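Local coordinates for OmpA family protein (Escherichia coli, PDB 5M38) that probably binds peptidoglycan through its OmpA-like domain, consistent with anchoring the type VI secretion system component TagL to the bacterial cell wall, at residues 76-80 and 81-85. Numbering follows the deposited sequence.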
loop_
_atom_site.group_PDB
_atom_site.type_symbol
_atom_site.label_atom_id
_atom_site.label_comp_id
_atom_site.label_asym_id
_atom_site.label_seq_id
_atom_site.Cartn_x
_atom_site.Cartn_y
_atom_site.Cartn_z
ATOM N N GLY A 76 2.660 -13.342 7.248
ATOM C CA GLY A 76 3.501 -14.001 6.245
ATOM C C GLY A 76 4.815 -14.587 6.738
ATOM O O GLY A 76 5.474 -15.327 6.000
ATOM N N ASP A 77 5.207 -14.245 7.980
ATOM C CA ASP A 77 6.407 -14.685 8.703
ATOM C C ASP A 77 7.731 -14.279 8.005
ATOM O O ASP A 77 8.676 -15.078 7.920
ATOM C CB ASP A 77 6.348 -16.197 9.018
ATOM C CG ASP A 77 7.079 -16.638 10.273
ATOM O OD1 ASP A 77 7.346 -15.771 11.149
ATOM O OD2 ASP A 77 7.344 -17.858 10.407
ATOM N N ILE A 78 7.801 -13.008 7.552
ATOM C CA ILE A 78 8.943 -12.390 6.861
ATOM C C ILE A 78 9.625 -11.437 7.855
ATOM O O ILE A 78 8.920 -10.692 8.539
ATOM C CB ILE A 78 8.457 -11.651 5.570
ATOM C CG1 ILE A 78 7.784 -12.621 4.607
ATOM C CG2 ILE A 78 9.590 -10.889 4.853
ATOM C CD1 ILE A 78 6.721 -12.028 3.854
ATOM N N PRO A 79 10.976 -11.443 7.979
ATOM C CA PRO A 79 11.625 -10.527 8.940
ATOM C C PRO A 79 11.393 -9.052 8.616
ATOM O O PRO A 79 11.323 -8.691 7.440
ATOM C CB PRO A 79 13.115 -10.884 8.832
ATOM C CG PRO A 79 13.156 -12.208 8.163
ATOM C CD PRO A 79 11.974 -12.271 7.270
ATOM N N GLN A 80 11.293 -8.212 9.664
ATOM C CA GLN A 80 11.116 -6.759 9.576
ATOM C C GLN A 80 12.160 -6.129 8.650
ATOM O O GLN A 80 11.840 -5.203 7.912
ATOM C CB GLN A 80 11.273 -6.111 10.977
ATOM C CG GLN A 80 10.009 -5.512 11.599
ATOM C CD GLN A 80 9.710 -4.071 11.275
ATOM O OE1 GLN A 80 9.430 -3.273 12.168
ATOM N NE2 GLN A 80 9.748 -3.705 9.998
ATOM N N SER A 81 13.404 -6.632 8.703
ATOM C CA SER A 81 14.566 -6.182 7.936
ATOM C C SER A 81 14.400 -6.259 6.410
ATOM O O SER A 81 15.125 -5.574 5.684
ATOM C CB SER A 81 15.815 -6.945 8.382
ATOM O OG SER A 81 15.666 -8.355 8.290
ATOM N N CYS A 82 13.465 -7.089 5.929
ATOM C CA CYS A 82 13.203 -7.298 4.503
ATOM C C CYS A 82 12.336 -6.208 3.883
ATOM O O CYS A 82 12.146 -6.213 2.666
ATOM C CB CYS A 82 12.608 -8.685 4.265
ATOM S SG CYS A 82 13.631 -10.040 4.863
ATOM N N PHE A 83 11.806 -5.288 4.709
ATOM C CA PHE A 83 10.914 -4.225 4.256
ATOM C C PHE A 83 11.446 -2.816 4.366
ATOM O O PHE A 83 12.171 -2.474 5.305
ATOM C CB PHE A 83 9.596 -4.274 5.032
ATOM C CG PHE A 83 8.826 -5.555 4.957
ATOM C CD1 PHE A 83 7.935 -5.788 3.919
ATOM C CD2 PHE A 83 8.952 -6.516 5.949
ATOM C CE1 PHE A 83 7.206 -6.966 3.862
ATOM C CE2 PHE A 83 8.217 -7.689 5.892
ATOM C CZ PHE A 83 7.358 -7.913 4.842
ATOM N N ALA A 84 10.955 -1.975 3.449
ATOM C CA ALA A 84 11.141 -0.536 3.389
ATOM C C ALA A 84 9.714 0.030 3.264
ATOM O O ALA A 84 8.972 -0.379 2.371
ATOM C CB ALA A 84 11.965 -0.179 2.164
ATOM N N VAL A 85 9.278 0.886 4.203
ATOM C CA VAL A 85 7.943 1.476 4.089
ATOM C C VAL A 85 8.003 2.984 3.899
ATOM O O VAL A 85 8.855 3.670 4.467
ATOM C CB VAL A 85 6.913 1.080 5.156
ATOM C CG1 VAL A 85 6.818 -0.398 5.327
ATOM C CG2 VAL A 85 7.108 1.770 6.499
#
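Pro79 and Gln80 grip Cys82 and Phe83 through a short 3-10 turn, a local contact at the protein surface where the loop after helix 54-74 swings into strand 83-89. Two consecutive i to i+3 backbone hydrogen bonds define it. Cys82 N donates to Pro79 O at 3.1 Å, and Phe83 N repeats the pattern with Gln80 O at 3.2 Å. Both are fairly straight at hydrogen, 161°, though each donor stands above the carbonyl plane.

Side-chain contacts accompany the turn. With chi1 of Ile78 at -60°, its CG1 lies beside the backbone N and CG2 falls anti to it, so that the CG2 methyl reaches the far end of the Phe83 ring, 3.6 Å from CE2 and almost as near CZ; the two side chains cross at about a right angle. The same methyl lies 3.8 Å from Cys82 CB, which ties both residues to the isoleucine. The ring also rests against the turn itself: Gln80 O sits at its edge, in plane, 3.7 Å from CD2, while Pro79 O approaches CD2 obliquely. Cys82 SG lies 3.7 Å from Pro79 CD. An alanine in place of Phe83 would keep the backbone bonds possible but would probably open a gap beside Ile78 CG2 and take away the ring that packs against the turn.

In the wider fold the turn delivers the chain to an outermost strand of the mixed sheet. Cys82 and Ala84 pair by backbone hydrogen bonds with Ile42, at the start of parallel strand 42-47. Phe83 also touches Met72 of helix 54-74, and buried Ile78 reaches Leu31 and Ile34 of helix 24-36, so Ile78, just ahead of the turn, and Phe83, at its end, join the loop to both helices, and both side chains also touch Ile42.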